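Glycoside hydrolase (Streptococcus pneumoniae serotype 4, PDB 6ORH) probably hydrolyses terminal alpha-L-fucose residues from glycans, as a family 29 alpha-fucosidase that contributes to the breakdown of host-derived carbohydrate antigens. Local coordinates at residues A[30-34]-A[35-39]; A[53-56]-A[57-60]; A[102-105]-A[106-109]. The protein carries 2 engineered substitutions. All coordinates share one frame; numbering follows the deposited sequence.

Contact 1 of 3, residues A[30-34]-A[35-39]; sequences GPNTF and YDQEW. With NDG (2-acetamido-2-deoxy-alpha-D-glucopyranose), chain C; FUC (alpha-L-fucopyranose), chain B.
N32 and Q37 meet where a short helix, 31-35, gives way to the loop that carries W39. The asparagine can be followed outward atom by atom. Its CB lies 3.3 Å from the backbone O of Q37, and its CG faces the CG methylene of Q37 at 3.8 Å. At the tip, OD1 accepts from Q37 NE2 at 2.9 Å, a nearly straight bond (N-H...O 166°); ND2 lies 3.0 Å from E38 O. The two side chains cross at about a right angle with their amide planes 78° apart. NE2 comes from above the plane of the N32 amide, while OD1 lies close to the plane of the Q37 amide. Q37 gets there by placing CG between its own backbone N and carbonyl carbon (chi1 64°) and then extending. Each residue type suits its place: N32 supplies the carbonyl acceptor on a short chain, and Q37 the longer arm whose NH2 serves both OD1 and E44.

The backbone closes the same turn. Y35 N donates to P31 O at 2.9 Å, and Q37 N returns to N32 O at 3.2 Å across D36, whose positive phi ends the helix. P31 O also sits at the edge of the Y35 ring, near its plane, while the hydroxyl of Y35 accepts from D45 N.

E38 turns its carboxylate to H267 and to the backbone N of W264 and F265. Next to it, W39 directs NE1 to FUC O2 at 2.8 Å, and its CZ2 lies 3.3 Å from NDG O1. Tryptophan suits the place because its rigid ring carries an N-H on the edge that meets the fucose hydroxyls. The turn thus presents W39 to the fucose pocket of a family 29 fucosidase.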
loop_
_atom_site.group_PDB
_atom_site.type_symbol
_atom_site.label_atom_id
_atom_site.label_comp_id
_atom_site.label_asym_id
_atom_site.label_seq_id
_atom_site.Cartn_x
_atom_site.Cartn_y
_atom_site.Cartn_z
ATOM N N GLY A 30 6.024 -3.393 33.325
ATOM C CA GLY A 30 7.028 -4.027 34.159
ATOM C C GLY A 30 8.034 -2.990 34.645
ATOM O O GLY A 30 7.729 -1.806 34.641
ATOM N N PRO A 31 9.239 -3.422 35.043
ATOM C CA PRO A 31 10.307 -2.499 35.438
ATOM C C PRO A 31 10.552 -1.386 34.423
ATOM O O PRO A 31 10.795 -0.248 34.803
ATOM C CB PRO A 31 11.510 -3.435 35.541
ATOM C CG PRO A 31 10.903 -4.745 36.006
ATOM C CD PRO A 31 9.638 -4.834 35.170
ATOM N N ASN A 32 10.475 -1.695 33.120
ATOM C CA ASN A 32 10.703 -0.667 32.112
ATOM C C ASN A 32 9.765 0.517 32.293
ATOM O O ASN A 32 10.118 1.640 31.927
ATOM C CB ASN A 32 10.614 -1.216 30.679
ATOM C CG ASN A 32 11.752 -2.154 30.358
ATOM O OD1 ASN A 32 12.681 -2.303 31.149
ATOM N ND2 ASN A 32 11.699 -2.782 29.186
ATOM N N THR A 33 8.541 0.274 32.794
ATOM C CA THR A 33 7.571 1.343 32.982
ATOM C C THR A 33 8.115 2.312 34.033
ATOM O O THR A 33 7.834 3.506 33.932
ATOM C CB THR A 33 6.211 0.794 33.445
ATOM O OG1 THR A 33 5.875 -0.306 32.580
ATOM C CG2 THR A 33 5.088 1.814 33.455
ATOM N N PHE A 34 8.807 1.761 35.039
ATOM C CA PHE A 34 9.317 2.574 36.140
ATOM C C PHE A 34 10.664 3.205 35.791
ATOM O O PHE A 34 11.034 4.229 36.373
ATOM C CB PHE A 34 9.354 1.751 37.430
ATOM C CG PHE A 34 7.965 1.410 37.904
ATOM C CD1 PHE A 34 7.248 2.296 38.698
ATOM C CD2 PHE A 34 7.355 0.225 37.504
ATOM C CE1 PHE A 34 5.953 2.002 39.100
ATOM C CE2 PHE A 34 6.056 -0.064 37.898
ATOM C CZ PHE A 34 5.357 0.824 38.692
ATOM N N TYR A 35 11.388 2.615 34.837
ATOM C CA TYR A 35 12.663 3.167 34.405
ATOM C C TYR A 35 12.528 4.020 33.145
ATOM O O TYR A 35 13.544 4.511 32.657
ATOM C CB TYR A 35 13.695 2.060 34.173
ATOM C CG TYR A 35 14.328 1.559 35.448
ATOM C CD1 TYR A 35 13.641 0.718 36.315
ATOM C CD2 TYR A 35 15.592 1.983 35.831
ATOM C CE1 TYR A 35 14.198 0.282 37.510
ATOM C CE2 TYR A 35 16.171 1.543 37.012
ATOM C CZ TYR A 35 15.481 0.684 37.852
ATOM O OH TYR A 35 16.034 0.267 39.035
ATOM N N ASP A 36 11.299 4.177 32.627
ATOM C CA ASP A 36 11.050 5.037 31.478
ATOM C C ASP A 36 11.972 4.633 30.321
ATOM O O ASP A 36 12.717 5.448 29.784
ATOM C CB ASP A 36 11.149 6.514 31.893
ATOM C CG ASP A 36 10.663 7.508 30.857
ATOM O OD1 ASP A 36 9.919 7.124 29.930
ATOM O OD2 ASP A 36 11.015 8.682 31.006
ATOM N N GLN A 37 11.910 3.351 29.926
ATOM C CA GLN A 37 12.794 2.789 28.914
ATOM C C GLN A 37 12.048 1.691 28.159
ATOM O O GLN A 37 10.955 1.297 28.588
ATOM C CB GLN A 37 14.052 2.190 29.550
ATOM C CG GLN A 37 13.787 0.997 30.472
ATOM C CD GLN A 37 14.983 0.581 31.301
ATOM O OE1 GLN A 37 15.985 1.301 31.439
ATOM N NE2 GLN A 37 14.881 -0.574 31.932
ATOM N N GLU A 38 12.606 1.276 27.006
ATOM C CA GLU A 38 11.955 0.291 26.139
ATOM C C GLU A 38 12.557 -1.091 26.353
ATOM O O GLU A 38 11.845 -2.100 26.283
ATOM C CB GLU A 38 12.026 0.738 24.677
ATOM C CG GLU A 38 10.988 1.803 24.364
ATOM C CD GLU A 38 9.588 1.206 24.355
ATOM O OE1 GLU A 38 9.302 0.419 23.439
ATOM O OE2 GLU A 38 8.776 1.521 25.243
ATOM N N TRP A 39 13.872 -1.146 26.618
ATOM C CA TRP A 39 14.532 -2.404 26.945
ATOM C C TRP A 39 15.243 -2.236 28.279
ATOM O O TRP A 39 15.795 -1.161 28.536
ATOM C CB TRP A 39 15.579 -2.768 25.880
ATOM C CG TRP A 39 15.074 -3.424 24.630
ATOM C CD1 TRP A 39 13.774 -3.622 24.246
ATOM C CD2 TRP A 39 15.895 -3.955 23.569
ATOM N NE1 TRP A 39 13.728 -4.236 23.017
ATOM C CE2 TRP A 39 15.014 -4.464 22.582
ATOM C CE3 TRP A 39 17.285 -4.060 23.360
ATOM C CZ2 TRP A 39 15.484 -5.057 21.406
ATOM C CZ3 TRP A 39 17.740 -4.660 22.201
ATOM C CH2 TRP A 39 16.846 -5.158 21.246
HETATM C C1 NDG C . 13.485 -3.588 17.707
HETATM C C2 NDG C . 12.183 -3.854 18.474
HETATM C C3 NDG C . 11.867 -5.353 18.493
HETATM C C4 NDG C . 11.863 -5.941 17.048
HETATM C C5 NDG C . 13.139 -5.479 16.304
HETATM C C6 NDG C . 12.836 -5.734 14.809
HETATM C C7 NDG C . 11.685 -2.176 20.213
HETATM C C8 NDG C . 11.987 -1.649 21.599
HETATM O O5 NDG C . 13.299 -4.057 16.338
HETATM O O3 NDG C . 10.574 -5.517 19.120
HETATM O O4 NDG C . 11.981 -7.360 17.201
HETATM O O6 NDG C . 14.020 -5.538 14.066
HETATM O O7 NDG C . 10.939 -1.579 19.454
HETATM N N2 NDG C . 12.316 -3.299 19.828
HETATM O O1 NDG C . 14.554 -4.299 18.283
HETATM C C1 FUC B . 10.387 -6.572 20.009
HETATM C C2 FUC B . 10.776 -6.325 21.456
HETATM C C3 FUC B . 9.962 -5.136 21.956
HETATM C C4 FUC B . 8.471 -5.493 21.962
HETATM C C5 FUC B . 8.076 -5.896 20.520
HETATM C C6 FUC B . 6.662 -6.444 20.445
HETATM O O2 FUC B . 12.180 -6.010 21.470
HETATM O O3 FUC B . 10.401 -4.795 23.283
HETATM O O4 FUC B . 8.250 -6.566 22.921
HETATM O O5 FUC B . 8.992 -6.916 19.954
#

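Contact 2 of 3, residues A[53-56]-A[57-60]; sequences QLDA and REWV. With EDO (1,2-ethanediol), chain J; EDO (1,2-ethanediol), chain H.
Helical geometry sets in at A56, with V60 N donating to A56 O at 3.0 Å while D55 O takes weaker bonds from E58 N and W59 N. D55 is the N-cap of helix 56-65, which links strand 23-27 to the parallel strand 70-74 as a beta-alpha-beta crossover of the TIM barrel. With CG turned away from its own backbone N (chi1 -171°), the aspartate brings OD1 back to E58 N at 3.3 Å, the N-H arriving from above the carboxylate plane. A short acidic side chain suits this site, because it can reach a first-turn N-H and its charge is probably favoured by the positive end of the helix dipole. E58 folds its CG methylene against D55 OD2 (3.4 Å) but sends its own carboxylate to R61; R57 extends outward to a salt bridge with E115.

W59 swings back along the first turn, and its NE1 donates to G302 O. One face of the indole receives A56 CA in a CH-pi contact, 4.1 Å from the centroid of the five-membered ring, and the small alanine CB suits packing against helix 105-116 at E108 and V109. L54 crosses the indole at about a right angle, its CG lying 3.7 Å from W59 CZ2.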
loop_
_atom_site.group_PDB
_atom_site.type_symbol
_atom_site.label_atom_id
_atom_site.label_comp_id
_atom_site.label_asym_id
_atom_site.label_seq_id
_atom_site.Cartn_x
_atom_site.Cartn_y
_atom_site.Cartn_z
ATOM N N GLN A 53 -1.753 1.461 42.577
ATOM C CA GLN A 53 -3.148 1.621 42.193
ATOM C C GLN A 53 -3.557 0.604 41.124
ATOM O O GLN A 53 -4.634 0.761 40.525
ATOM C CB GLN A 53 -3.383 3.030 41.651
ATOM C CG GLN A 53 -3.331 4.096 42.750
ATOM C CD GLN A 53 -3.161 5.459 42.129
ATOM O OE1 GLN A 53 -4.123 6.092 41.693
ATOM N NE2 GLN A 53 -1.930 5.926 42.037
ATOM N N LEU A 54 -2.746 -0.446 40.913
ATOM C CA LEU A 54 -3.005 -1.332 39.775
ATOM C C LEU A 54 -4.377 -2.001 39.876
ATOM O O LEU A 54 -4.764 -2.539 40.907
ATOM C CB LEU A 54 -1.881 -2.366 39.676
ATOM C CG LEU A 54 -1.872 -3.212 38.390
ATOM C CD1 LEU A 54 -0.439 -3.609 38.083
ATOM C CD2 LEU A 54 -2.710 -4.501 38.566
ATOM N N ASP A 55 -5.100 -1.978 38.752
ATOM C CA ASP A 55 -6.437 -2.552 38.705
ATOM C C ASP A 55 -6.562 -3.343 37.402
ATOM O O ASP A 55 -6.917 -2.769 36.359
ATOM C CB ASP A 55 -7.486 -1.454 38.870
ATOM C CG ASP A 55 -8.873 -2.040 39.036
ATOM O OD1 ASP A 55 -9.047 -3.226 38.725
ATOM O OD2 ASP A 55 -9.772 -1.325 39.575
ATOM N N ALA A 56 -6.189 -4.643 37.474
ATOM C CA ALA A 56 -6.211 -5.488 36.285
ATOM C C ALA A 56 -7.629 -5.673 35.745
ATOM O O ALA A 56 -7.802 -5.890 34.533
ATOM C CB ALA A 56 -5.575 -6.842 36.571
ATOM N N ARG A 57 -8.627 -5.627 36.636
ATOM C CA ARG A 57 -10.002 -5.751 36.166
ATOM C C ARG A 57 -10.362 -4.565 35.260
ATOM O O ARG A 57 -11.121 -4.755 34.306
ATOM C CB ARG A 57 -10.989 -5.933 37.338
ATOM C CG ARG A 57 -12.405 -6.271 36.878
ATOM C CD ARG A 57 -13.344 -6.371 38.084
ATOM N NE ARG A 57 -14.687 -6.800 37.675
ATOM C CZ ARG A 57 -15.653 -6.011 37.204
ATOM N NH1 ARG A 57 -15.460 -4.712 37.072
ATOM N NH2 ARG A 57 -16.826 -6.537 36.874
ATOM N N GLU A 58 -9.846 -3.364 35.555
ATOM C CA GLU A 58 -10.106 -2.212 34.698
ATOM C C GLU A 58 -9.439 -2.397 33.338
ATOM O O GLU A 58 -9.990 -1.963 32.338
ATOM C CB GLU A 58 -9.634 -0.897 35.327
ATOM C CG GLU A 58 -10.628 -0.433 36.382
ATOM C CD GLU A 58 -11.979 -0.143 35.756
ATOM O OE1 GLU A 58 -12.084 0.909 35.081
ATOM O OE2 GLU A 58 -12.918 -0.967 35.926
ATOM N N TRP A 59 -8.255 -3.043 33.305
ATOM C CA TRP A 59 -7.632 -3.287 32.009
ATOM C C TRP A 59 -8.570 -4.169 31.194
ATOM O O TRP A 59 -8.884 -3.869 30.040
ATOM C CB TRP A 59 -6.287 -4.009 32.146
ATOM C CG TRP A 59 -5.241 -3.352 32.998
ATOM C CD1 TRP A 59 -5.255 -2.107 33.577
ATOM C CD2 TRP A 59 -3.994 -3.966 33.362
ATOM N NE1 TRP A 59 -4.085 -1.923 34.280
ATOM C CE2 TRP A 59 -3.296 -3.048 34.162
ATOM C CE3 TRP A 59 -3.391 -5.214 33.077
ATOM C CZ2 TRP A 59 -2.034 -3.340 34.687
ATOM C CZ3 TRP A 59 -2.138 -5.491 33.583
ATOM C CH2 TRP A 59 -1.472 -4.573 34.404
ATOM N N VAL A 60 -9.011 -5.283 31.810
ATOM C CA VAL A 60 -9.849 -6.220 31.081
ATOM C C VAL A 60 -11.201 -5.596 30.719
ATOM O O VAL A 60 -11.664 -5.777 29.585
ATOM C CB VAL A 60 -10.020 -7.531 31.870
ATOM C CG1 VAL A 60 -11.022 -8.463 31.178
ATOM C CG2 VAL A 60 -8.671 -8.214 32.094
HETATM C C1 EDO J . -5.374 -2.106 43.913
HETATM O O1 EDO J . -4.054 -1.929 43.492
HETATM C C2 EDO J . -5.674 -1.000 44.813
HETATM O O2 EDO J . -4.619 -0.932 45.745
HETATM C C1 EDO H . -5.438 7.795 39.390
HETATM O O1 EDO H . -4.081 7.312 39.381
HETATM C C2 EDO H . -5.525 9.254 39.162
HETATM O O2 EDO H . -4.647 10.022 39.974
#

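Contact 3 of 3, residues A[102-105]-A[106-109]; sequences KGDL and LLEV
D104 and L107 make the closest pairing of the cap. OD1 of the aspartate accepts from L107 N at 2.9 Å along a fairly straight line (N-H...O 162°), the donor coming from above the carboxylate plane. The same OD1 lies 3.1 Å from L106 N. Because CG is extended away from the D104 backbone N (chi1 179°), the carboxylate curls over the opening turn and its CG rests on the L107 CB at 3.4 Å, the two side chains crossing at about a right angle. The main chain takes over from there: E108 N donates to D104 O at 3.0 Å and V109 N to L105 O at 2.9 Å, both well aligned.

D104 is therefore the N-cap of helix 105-116, the segment that joins strand 70-74 to the parallel strand 119-124 in the TIM barrel. Aspartate fits here by being short enough to bend back onto the first turn, and its negative charge probably gains from the N-terminal end of the helix dipole. The other carboxylate oxygen, OD2, is held by the hydroxyl of Y159, which helps fix the rotation of the group.

Farther out, a water bridges the cap to the next turn. It accepts from D104 N and donates to E108 OE2 at 2.7 Å, so the N-H of the cap residue is satisfied by a water that the glutamate holds in place; its chain is extended enough to reach back. R99 forms a salt bridge with that same OE2 and so steadies the glutamate. On the apolar side L105 CD1 and V109 CG2 lie 4.1 Å apart, one helical turn from each other. The branched L106 and V109 pack on L73 and M120 of the barrel strands, while L105 turns to W59 of helix 56-65, which V109 also touches.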
loop_
_atom_site.group_PDB
_atom_site.type_symbol
_atom_site.label_atom_id
_atom_site.label_comp_id
_atom_site.label_asym_id
_atom_site.label_seq_id
_atom_site.Cartn_x
_atom_site.Cartn_y
_atom_site.Cartn_z
ATOM N N LYS A 102 3.550 -10.383 47.707
ATOM C CA LYS A 102 2.653 -11.518 47.561
ATOM C C LYS A 102 1.797 -11.355 46.307
ATOM O O LYS A 102 0.726 -11.963 46.210
ATOM C CB LYS A 102 1.817 -11.695 48.833
ATOM C CG LYS A 102 2.707 -12.085 50.015
ATOM C CD LYS A 102 2.039 -12.358 51.341
ATOM C CE LYS A 102 3.007 -12.999 52.314
ATOM N NZ LYS A 102 3.589 -14.247 51.753
ATOM N N GLY A 103 2.298 -10.549 45.369
ATOM C CA GLY A 103 1.572 -10.168 44.157
ATOM C C GLY A 103 1.753 -11.191 43.041
ATOM O O GLY A 103 2.744 -11.926 42.976
ATOM N N ASP A 104 0.729 -11.295 42.187
ATOM C CA ASP A 104 0.822 -12.193 41.056
ATOM C C ASP A 104 0.027 -11.559 39.919
ATOM O O ASP A 104 -1.198 -11.630 39.928
ATOM C CB ASP A 104 0.316 -13.597 41.436
ATOM C CG ASP A 104 0.366 -14.606 40.301
ATOM O OD1 ASP A 104 0.490 -14.164 39.137
ATOM O OD2 ASP A 104 0.281 -15.819 40.575
ATOM N N LEU A 105 0.722 -10.913 38.962
ATOM C CA LEU A 105 0.005 -10.130 37.958
ATOM C C LEU A 105 -0.714 -11.077 37.002
ATOM O O LEU A 105 -1.803 -10.764 36.534
ATOM C CB LEU A 105 0.986 -9.209 37.220
ATOM C CG LEU A 105 0.325 -8.301 36.179
ATOM C CD1 LEU A 105 -0.707 -7.354 36.827
ATOM C CD2 LEU A 105 1.392 -7.526 35.410
ATOM N N LEU A 106 -0.114 -12.247 36.730
ATOM C CA LEU A 106 -0.769 -13.205 35.850
ATOM C C LEU A 106 -2.084 -13.679 36.468
ATOM O O LEU A 106 -3.070 -13.804 35.752
ATOM C CB LEU A 106 0.189 -14.348 35.485
ATOM C CG LEU A 106 -0.391 -15.423 34.560
ATOM C CD1 LEU A 106 -0.870 -14.831 33.241
ATOM C CD2 LEU A 106 0.645 -16.500 34.295
ATOM N N LEU A 107 -2.094 -13.896 37.799
ATOM C CA LEU A 107 -3.336 -14.274 38.463
ATOM C C LEU A 107 -4.356 -13.137 38.394
ATOM O O LEU A 107 -5.529 -13.392 38.087
ATOM C CB LEU A 107 -3.033 -14.614 39.927
ATOM C CG LEU A 107 -4.254 -15.081 40.723
ATOM C CD1 LEU A 107 -4.781 -16.391 40.165
ATOM C CD2 LEU A 107 -3.872 -15.263 42.190
ATOM N N GLU A 108 -3.952 -11.899 38.718
ATOM C CA GLU A 108 -4.903 -10.790 38.747
ATOM C C GLU A 108 -5.556 -10.605 37.376
ATOM O O GLU A 108 -6.780 -10.472 37.286
ATOM C CB GLU A 108 -4.279 -9.486 39.239
ATOM C CG GLU A 108 -3.791 -9.619 40.675
ATOM C CD GLU A 108 -3.442 -8.304 41.334
ATOM O OE1 GLU A 108 -3.579 -7.249 40.698
ATOM O OE2 GLU A 108 -2.998 -8.351 42.520
ATOM N N VAL A 109 -4.738 -10.660 36.311
ATOM C CA VAL A 109 -5.287 -10.510 34.964
ATOM C C VAL A 109 -6.193 -11.699 34.638
ATOM O O VAL A 109 -7.240 -11.504 34.023
ATOM C CB VAL A 109 -4.169 -10.305 33.912
ATOM C CG1 VAL A 109 -4.757 -10.261 32.496
ATOM C CG2 VAL A 109 -3.420 -9.002 34.175
HETATM O O HOH W 1 -1.739 -10.545 43.424
#

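In the fold
Contacts 2 and 3 cap neighbouring helices of the barrel and touch directly, their centres about 11 Å apart. W59 of contact 2 lays CH2 against L105 CD1 and CZ3 against V109 CG2, each at 3.8 Å, while A56 CB meets E108 C and L54 CD2 meets E108 OE1 (3.6 Å). R99 ties the two together by bonding to L54 O and to the E108 carboxylate. Contact 1 stands apart, its centre about 19 Å from either and its nearest atoms about 7 Å away. It alone of the three reaches the glycan: besides the fucose it binds, W39 comes within about 5 Å of a second one and packs on V403 of the second subunit.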